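PDB 4CL2: periplasmic solute binding protein from Candidatus liberibacter, which probably captures manganese or zinc ions in the periplasm and delivers them to a membrane transporter for uptake. Local coordinates for residues E102-A107 / L175-E180; V169-C174 / L187-I192. All coordinates share one frame; numbering follows the deposited sequence.

How the interactions relate
Interactions 1 and 2 meet at the manganese site, with their centres about 10 Å apart. Each supplies one metal ligand: His-106 comes from interaction 1 and Glu-172 from interaction 2, their NE2 and OE1 atoms lying 3.0 Å apart, while Asp-247 completes the protein ligands seen here. Their four segments alternate along the chain, and 175-180 follows directly on 169-174. A probable hydrogen bond of 2.8 Å from Asn-104 ND2 to Gly-173 O ties the histidine loop to the glutamate loop. Leu-175 CD1, at the N-cap of helix 176-182, packs on Thr-170 CG2 of strand 167-170 at 3.5 Å.

Interaction 1. Residues E102-A107 / L175-E180; sequences EPNPHA and LVYLAE. With MN (manganese (II) ion), chain L.
Tyr-177 reaches from the first turn of helix 176-182 to the backbone of the 102-107 loop and meets it in two ways. Its hydroxyl OH donates to Asn-104 O at 2.7 Å, in the carbonyl plane and with a C=O...O angle of 150°. Over one face of the Tyr-177 ring sits the CA of Ala-107, 3.7 Å from the centroid, a CH-pi contact 17° off the normal. One residue earlier, Val-176 CG2 meets Asn-104 ND2 at 3.5 Å, the two side chains approaching from opposite directions; ND2 itself is held by Gly-173 O. A water bridges the loop and the start of the helix, donating to His-106 O and accepting from Tyr-177 N.

One step outward, the Asn-104 amide positions the histidine. With CG anti to the backbone N (chi1 -175°), the amide is placed so that its OD1 takes two bonds: from His-106 N at 3.1 Å, closing an Asx turn, and from His-106 ND1 at 2.7 Å, close to the imidazole plane. That second bond helps to fix the ring's rotation, and Pro-105 CG packs over one of its faces. His-106 NE2, across the ring, is thereby aimed at the manganese, 2.4 Å away. Tyr-177 OH also bonds to Ile-91 N, and Ile-91 pairs through its backbone with Asn-104. A second-shell asparagine orienting a first-shell histidine thus builds one side of this solute-binding protein's metal site.

Interaction 2. Residues V169-C174 / L187-I192; sequences VTSEGC and LYLWPI. With MN (manganese (II) ion), chain L.
Ser-171 and Trp-190 mark the tight part of this contact. Ser-171 O lies over the centre of one indole face, and Ser-171 CB touches Trp-190 CZ2 at 3.7 Å. Ser-171 O is also gripped by two amides, Leu-189 N at 2.8 Å and Trp-190 N at 3.0 Å, as both segments turn a corner, at Ser-171 and Leu-189. Glu-172 CA also rests over the five-membered ring of Trp-190, whose NE1 is bonded to Asn-193 OD1. Having no side chain, Gly-173 can lay its CA on the face of Tyr-188, 3.6 Å from the ring centroid; Tyr-188 CG stands between the backbone N and the carbonyl carbon (chi1 49°), which swings the ring across the Gly-173 backbone. Gly-173 N donates to Trp-190 O at 2.7 Å.

Toward the metal the grip slackens. The bond from Gly-173 N to Pro-191 O is weak, and partly exposed Ile-192 comes nearest with its CA, 3.4 Å from Glu-172 OE2. The extended, buried Glu-172 side chain runs past Pro-191 O and Ile-192 to the manganese, with OE2 at 2.3 Å and OE1 at 2.7 Å, while Asn-193 N donates to OE2. Behind the corner, Thr-170 N bonds to Leu-187 O between the parallel strands. A beta-alpha-beta unit, strands 167-170 and 185-188 linked by helix 176-182, therefore presents a metal ligand from the loop beyond its first strand.

Interaction 1. Residues E102-A107 / L175-E180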
ATOM      1  N   GLU A 102       5.175  -8.113  15.054  1.00 40.10           N
ATOM      2  CA  GLU A 102       5.682  -7.838  13.695  1.00 39.54           C
ATOM      3  C   GLU A 102       4.834  -6.744  13.014  1.00 29.22           C
ATOM      4  O   GLU A 102       3.631  -6.698  13.242  1.00 28.01           O
ATOM      5  CB  GLU A 102       5.623  -9.083  12.821  1.00 49.23           C
ATOM      6  CG  GLU A 102       6.572 -10.189  13.251  1.00 65.05           C
ATOM      7  CD  GLU A 102       8.017  -9.916  12.868  1.00 75.85           C
ATOM      8  OE1 GLU A 102       8.494  -8.771  13.059  1.00 60.13           O
ATOM      9  OE2 GLU A 102       8.678 -10.862  12.385  1.00 89.59           O
ATOM     10  N   PRO A 103       5.454  -5.879  12.183  1.00 24.67           N
ATOM     11  CA  PRO A 103       4.657  -4.769  11.677  1.00 20.50           C
ATOM     12  C   PRO A 103       3.787  -5.141  10.497  1.00 20.90           C
ATOM     13  O   PRO A 103       4.169  -5.961   9.658  1.00 20.61           O
ATOM     14  CB  PRO A 103       5.706  -3.761  11.166  1.00 21.91           C
ATOM     15  CG  PRO A 103       6.852  -4.606  10.800  1.00 23.08           C
ATOM     16  CD  PRO A 103       6.878  -5.717  11.833  1.00 26.81           C
ATOM     17  N   ASN A 104       2.624  -4.521  10.433  1.00 17.95           N
ATOM     18  CA  ASN A 104       1.770  -4.617   9.240  1.00 18.56           C
ATOM     19  C   ASN A 104       2.376  -3.676   8.168  1.00 17.19           C
ATOM     20  O   ASN A 104       2.670  -2.508   8.432  1.00 17.65           O
ATOM     21  CB  ASN A 104       0.362  -4.185   9.634  1.00 18.49           C
ATOM     22  CG  ASN A 104      -0.640  -4.370   8.496  1.00 19.38           C
ATOM     23  OD1 ASN A 104      -0.454  -3.891   7.381  1.00 17.77           O
ATOM     24  ND2 ASN A 104      -1.725  -5.044   8.807  1.00 18.65           N
ATOM     25  N   PRO A 105       2.598  -4.166   6.959  1.00 15.42           N
ATOM     26  CA  PRO A 105       3.328  -3.340   6.011  1.00 16.71           C
ATOM     27  C   PRO A 105       2.554  -2.304   5.217  1.00 15.54           C
ATOM     28  O   PRO A 105       3.145  -1.496   4.530  1.00 15.54           O
ATOM     29  CB  PRO A 105       3.898  -4.370   5.026  1.00 19.22           C
ATOM     30  CG  PRO A 105       2.966  -5.513   5.109  1.00 18.93           C
ATOM     31  CD  PRO A 105       2.455  -5.567   6.500  1.00 19.12           C
ATOM     32  N   HIS A 106       1.227  -2.314   5.307  1.00 15.40           N
ATOM     33  CA  HIS A 106       0.348  -1.639   4.360  1.00 13.58           C
ATOM     34  C   HIS A 106       0.183  -0.130   4.652  1.00 14.73           C
ATOM     35  O   HIS A 106      -0.917   0.405   4.549  1.00 13.78           O
ATOM     36  CB  HIS A 106      -1.027  -2.248   4.353  1.00 16.56           C
ATOM     37  CG  HIS A 106      -1.019  -3.695   3.954  1.00 16.12           C
ATOM     38  ND1 HIS A 106      -0.991  -4.717   4.888  1.00 18.44           N
ATOM     39  CD2 HIS A 106      -1.152  -4.288   2.738  1.00 21.85           C
ATOM     40  CE1 HIS A 106      -1.046  -5.891   4.256  1.00 20.92           C
ATOM     41  NE2 HIS A 106      -1.141  -5.652   2.958  1.00 21.74           N
ATOM     42  N   ALA A 107       1.282   0.516   4.921  1.00 15.34           N
ATOM     43  CA  ALA A 107       1.264   1.942   5.368  1.00 12.68           C
ATOM     44  C   ALA A 107       0.838   2.872   4.249  1.00 11.66           C
ATOM     45  O   ALA A 107       0.360   4.005   4.542  1.00 14.94           O
ATOM     46  CB  ALA A 107       2.665   2.328   5.861  1.00 14.40           C
ATOM     47  N   LEU A 175      -6.112  -2.514   5.587  1.00 13.78           N
ATOM     48  CA  LEU A 175      -6.639  -1.132   5.784  1.00 15.31           C
ATOM     49  C   LEU A 175      -6.360  -0.604   7.157  1.00 16.09           C
ATOM     50  O   LEU A 175      -6.940   0.453   7.549  1.00 15.42           O
ATOM     51  CB  LEU A 175      -8.164  -0.995   5.513  1.00 15.98           C
ATOM     52  CG  LEU A 175      -8.600  -1.336   4.090  1.00 15.40           C
ATOM     53  CD1 LEU A 175     -10.104  -1.165   3.923  1.00 17.94           C
ATOM     54  CD2 LEU A 175      -7.839  -0.591   3.010  1.00 17.54           C
ATOM     55  N   VAL A 176      -5.475  -1.238   7.924  1.00 14.22           N
ATOM     56  CA  VAL A 176      -5.284  -0.813   9.308  1.00 15.67           C
ATOM     57  C   VAL A 176      -4.736   0.623   9.384  1.00 15.21           C
ATOM     58  O   VAL A 176      -5.122   1.366  10.314  1.00 14.93           O
ATOM     59  CB  VAL A 176      -4.440  -1.760  10.132  1.00 17.58           C
ATOM     60  CG1 VAL A 176      -5.124  -3.123  10.186  1.00 19.20           C
ATOM     61  CG2 VAL A 176      -3.018  -1.904   9.580  1.00 16.61           C
ATOM     62  N   TYR A 177      -3.856   0.989   8.467  1.00 13.20           N
ATOM     63  CA  TYR A 177      -3.381   2.382   8.399  1.00 13.74           C
ATOM     64  C   TYR A 177      -4.424   3.388   7.925  1.00 12.90           C
ATOM     65  O   TYR A 177      -4.450   4.550   8.438  1.00 14.63           O
ATOM     66  CB  TYR A 177      -2.117   2.491   7.591  1.00 13.35           C
ATOM     67  CG  TYR A 177      -0.935   1.748   8.204  1.00 14.86           C
ATOM     68  CD1 TYR A 177      -0.704   0.375   7.918  1.00 15.30           C
ATOM     69  CD2 TYR A 177      -0.047   2.380   9.065  1.00 14.87           C
ATOM     70  CE1 TYR A 177       0.371  -0.307   8.482  1.00 14.59           C
ATOM     71  CE2 TYR A 177       1.017   1.708   9.619  1.00 14.58           C
ATOM     72  CZ  TYR A 177       1.243   0.346   9.320  1.00 14.13           C
ATOM     73  OH  TYR A 177       2.312  -0.288   9.909  1.00 14.47           O
ATOM     74  N   LEU A 178      -5.281   3.012   6.965  1.00 14.17           N
ATOM     75  CA  LEU A 178      -6.416   3.826   6.595  1.00 14.46           C
ATOM     76  C   LEU A 178      -7.345   4.084   7.790  1.00 16.30           C
ATOM     77  O   LEU A 178      -7.842   5.185   8.005  1.00 14.22           O
ATOM     78  CB  LEU A 178      -7.199   3.203   5.456  1.00 15.00           C
ATOM     79  CG  LEU A 178      -8.199   4.124   4.785  1.00 15.34           C
ATOM     80  CD1 LEU A 178      -7.462   5.266   4.116  1.00 17.47           C
ATOM     81  CD2 LEU A 178      -9.042   3.379   3.789  1.00 15.65           C
ATOM     82  N   ALA A 179      -7.674   3.010   8.537  1.00 12.83           N
ATOM     83  CA  ALA A 179      -8.505   3.108   9.709  1.00 16.07           C
ATOM     84  C   ALA A 179      -7.936   4.111  10.724  1.00 15.50           C
ATOM     85  O   ALA A 179      -8.658   4.939  11.281  1.00 15.97           O
ATOM     86  CB  ALA A 179      -8.662   1.718  10.371  1.00 16.14           C
ATOM     87  N   GLU A 180      -6.627   4.048  10.954  0.50 15.69           N
ATOM     88  CA  GLU A 180      -5.966   4.941  11.919  0.50 15.50           C
ATOM     89  C   GLU A 180      -5.949   6.400  11.414  0.50 14.67           C
ATOM     90  O   GLU A 180      -6.063   7.318  12.203  0.50 16.89           O
ATOM     91  CB  GLU A 180      -4.543   4.433  12.215  0.50 15.89           C
ATOM     92  CG  GLU A 180      -3.825   5.141  13.375  0.50 18.53           C
ATOM     93  CD  GLU A 180      -3.126   6.425  12.958  0.50 19.36           C
ATOM     94  OE1 GLU A 180      -2.959   6.631  11.757  0.50 19.11           O
ATOM     95  OE2 GLU A 180      -2.844   7.262  13.848  0.50 19.50           O
TER
HETATM   96 MN    MN L1286      -0.479  -7.461   1.519  0.50 44.99          MN
HETATM   97  O   HOH W   1      -3.429  -0.048   5.761  1.00 15.03           O

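Interaction 2. Residues V169-C174 / L187-I192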
ATOM      1  N   VAL A 169     -13.818  -3.571   7.208  1.00 20.56           N
ATOM      2  CA  VAL A 169     -13.684  -5.061   7.357  1.00 22.78           C
ATOM      3  C   VAL A 169     -13.259  -5.724   6.040  1.00 20.21           C
ATOM      4  O   VAL A 169     -13.894  -5.583   5.024  1.00 19.26           O
ATOM      5  CB  VAL A 169     -14.980  -5.701   7.846  1.00 22.98           C
ATOM      6  CG1 VAL A 169     -14.825  -7.216   8.091  1.00 25.01           C
ATOM      7  CG2 VAL A 169     -15.425  -5.002   9.128  1.00 24.87           C
ATOM      8  N   THR A 170     -12.119  -6.354   6.089  1.00 18.57           N
ATOM      9  CA  THR A 170     -11.462  -6.818   4.882  1.00 18.27           C
ATOM     10  C   THR A 170     -10.996  -8.246   5.124  1.00 20.72           C
ATOM     11  O   THR A 170     -11.219  -8.809   6.204  1.00 19.46           O
ATOM     12  CB  THR A 170     -10.264  -5.979   4.490  1.00 19.64           C
ATOM     13  OG1 THR A 170      -9.373  -5.960   5.591  1.00 19.16           O
ATOM     14  CG2 THR A 170     -10.654  -4.566   4.131  1.00 21.00           C
ATOM     15  N   SER A 171     -10.371  -8.828   4.107  1.00 18.83           N
ATOM     16  CA  SER A 171      -9.916 -10.213   4.228  1.00 19.34           C
ATOM     17  C   SER A 171      -8.489 -10.139   4.819  1.00 18.47           C
ATOM     18  O   SER A 171      -8.286 -10.615   5.949  1.00 20.44           O
ATOM     19  CB  SER A 171      -9.944 -10.899   2.824  1.00 20.78           C
ATOM     20  OG  SER A 171     -11.317 -11.021   2.428  1.00 21.16           O
ATOM     21  N   GLU A 172      -7.546  -9.691   4.043  1.00 18.34           N
ATOM     22  CA  GLU A 172      -6.224  -9.322   4.571  1.00 20.66           C
ATOM     23  C   GLU A 172      -6.317  -8.053   5.410  1.00 19.94           C
ATOM     24  O   GLU A 172      -7.171  -7.207   5.163  1.00 16.84           O
ATOM     25  CB  GLU A 172      -5.244  -9.055   3.419  1.00 21.72           C
ATOM     26  CG  GLU A 172      -3.791  -9.001   3.876  1.00 21.33           C
ATOM     27  CD  GLU A 172      -2.837  -8.516   2.789  1.00 25.10           C
ATOM     28  OE1 GLU A 172      -3.179  -7.648   2.001  1.00 23.91           O
ATOM     29  OE2 GLU A 172      -1.713  -8.931   2.750  1.00 27.21           O
ATOM     30  N   GLY A 173      -5.435  -7.908   6.415  1.00 18.99           N
ATOM     31  CA  GLY A 173      -5.415  -6.642   7.231  1.00 18.27           C
ATOM     32  C   GLY A 173      -4.772  -5.491   6.490  1.00 17.96           C
ATOM     33  O   GLY A 173      -3.789  -4.872   6.960  1.00 21.40           O
ATOM     34  N   CYS A 174      -5.334  -5.135   5.350  1.00 15.43           N
ATOM     35  CA  CYS A 174      -4.726  -4.183   4.455  1.00 17.26           C
ATOM     36  C   CYS A 174      -5.119  -2.734   4.741  1.00 16.27           C
ATOM     37  O   CYS A 174      -4.570  -1.862   4.117  1.00 15.36           O
ATOM     38  CB  CYS A 174      -5.115  -4.540   3.008  1.00 17.27           C
ATOM     39  SG  CYS A 174      -6.877  -4.665   2.707  1.00 18.30           S
ATOM     40  N   LEU A 187     -11.318  -4.699  11.111  1.00 22.33           N
ATOM     41  CA  LEU A 187     -11.473  -6.120  11.407  1.00 21.55           C
ATOM     42  C   LEU A 187     -11.045  -6.812  10.137  1.00 19.82           C
ATOM     43  O   LEU A 187     -11.228  -6.263   9.052  1.00 19.32           O
ATOM     44  CB  LEU A 187     -12.909  -6.494  11.675  1.00 27.72           C
ATOM     45  CG  LEU A 187     -13.503  -6.610  13.067  1.00 44.03           C
ATOM     46  CD1 LEU A 187     -14.923  -7.148  12.863  1.00 42.11           C
ATOM     47  CD2 LEU A 187     -12.694  -7.572  13.932  1.00 39.96           C
ATOM     48  N   TYR A 188     -10.411  -7.973  10.285  1.00 20.21           N
ATOM     49  CA  TYR A 188      -9.908  -8.690   9.123  1.00 19.36           C
ATOM     50  C   TYR A 188      -9.735 -10.149   9.460  1.00 22.42           C
ATOM     51  O   TYR A 188      -9.803 -10.547  10.633  1.00 21.01           O
ATOM     52  CB  TYR A 188      -8.639  -8.079   8.531  1.00 20.22           C
ATOM     53  CG  TYR A 188      -7.573  -7.790   9.540  1.00 20.26           C
ATOM     54  CD1 TYR A 188      -6.708  -8.786   9.962  1.00 23.88           C
ATOM     55  CD2 TYR A 188      -7.479  -6.521  10.136  1.00 22.76           C
ATOM     56  CE1 TYR A 188      -5.726  -8.513  10.920  1.00 27.49           C
ATOM     57  CE2 TYR A 188      -6.523  -6.256  11.102  1.00 26.34           C
ATOM     58  CZ  TYR A 188      -5.639  -7.213  11.451  1.00 25.82           C
ATOM     59  OH  TYR A 188      -4.701  -6.896  12.409  1.00 28.07           O
ATOM     60  N   LEU A 189      -9.491 -10.946   8.417  1.00 21.71           N
ATOM     61  CA  LEU A 189      -9.417 -12.424   8.557  1.00 23.62           C
ATOM     62  C   LEU A 189      -7.970 -12.972   8.714  1.00 26.18           C
ATOM     63  O   LEU A 189      -7.780 -14.031   9.333  1.00 25.07           O
ATOM     64  CB  LEU A 189     -10.116 -13.068   7.345  1.00 23.84           C
ATOM     65  CG  LEU A 189     -11.516 -12.564   7.035  1.00 23.78           C
ATOM     66  CD1 LEU A 189     -12.174 -13.357   5.891  1.00 26.57           C
ATOM     67  CD2 LEU A 189     -12.397 -12.667   8.247  1.00 26.17           C
ATOM     68  N   TRP A 190      -6.998 -12.282   8.141  1.00 25.05           N
ATOM     69  CA  TRP A 190      -5.557 -12.574   8.308  1.00 26.70           C
ATOM     70  C   TRP A 190      -4.757 -11.318   8.115  1.00 26.83           C
ATOM     71  O   TRP A 190      -5.075 -10.479   7.294  1.00 22.46           O
ATOM     72  CB  TRP A 190      -5.106 -13.754   7.377  1.00 27.41           C
ATOM     73  CG  TRP A 190      -5.421 -13.502   5.902  1.00 26.62           C
ATOM     74  CD1 TRP A 190      -4.702 -12.747   5.050  1.00 25.71           C
ATOM     75  CD2 TRP A 190      -6.583 -13.933   5.165  1.00 25.14           C
ATOM     76  NE1 TRP A 190      -5.306 -12.740   3.807  1.00 25.20           N
ATOM     77  CE2 TRP A 190      -6.461 -13.440   3.859  1.00 24.62           C
ATOM     78  CE3 TRP A 190      -7.681 -14.685   5.477  1.00 25.59           C
ATOM     79  CZ2 TRP A 190      -7.425 -13.669   2.886  1.00 24.25           C
ATOM     80  CZ3 TRP A 190      -8.631 -14.958   4.480  1.00 26.41           C
ATOM     81  CH2 TRP A 190      -8.473 -14.450   3.198  1.00 25.05           C
ATOM     82  N   PRO A 191      -3.640 -11.145   8.858  1.00 29.07           N
ATOM     83  CA  PRO A 191      -2.881  -9.854   8.807  1.00 30.01           C
ATOM     84  C   PRO A 191      -2.221  -9.542   7.447  1.00 26.29           C
ATOM     85  O   PRO A 191      -2.301  -8.410   6.927  1.00 30.90           O
ATOM     86  CB  PRO A 191      -1.763 -10.070   9.869  1.00 34.69           C
ATOM     87  CG  PRO A 191      -2.216 -11.229  10.692  1.00 32.75           C
ATOM     88  CD  PRO A 191      -3.097 -12.100   9.856  1.00 33.53           C
ATOM     89  N   ILE A 192      -1.589 -10.570   6.886  1.00 30.12           N
ATOM     90  CA  ILE A 192      -0.828 -10.552   5.633  1.00 30.24           C
ATOM     91  C   ILE A 192      -1.127 -11.814   4.779  1.00 34.38           C
ATOM     92  O   ILE A 192      -1.316 -12.905   5.285  1.00 37.72           O
ATOM     93  CB  ILE A 192       0.701 -10.433   5.915  1.00 39.01           C
ATOM     94  CG1 ILE A 192       0.963  -9.285   6.906  1.00 38.38           C
ATOM     95  CG2 ILE A 192       1.480 -10.153   4.627  1.00 45.44           C
ATOM     96  CD1 ILE A 192       2.418  -9.118   7.332  1.00 43.27           C
TER
HETATM   97 MN    MN L1286      -0.479  -7.461   1.519  0.50 44.99          MN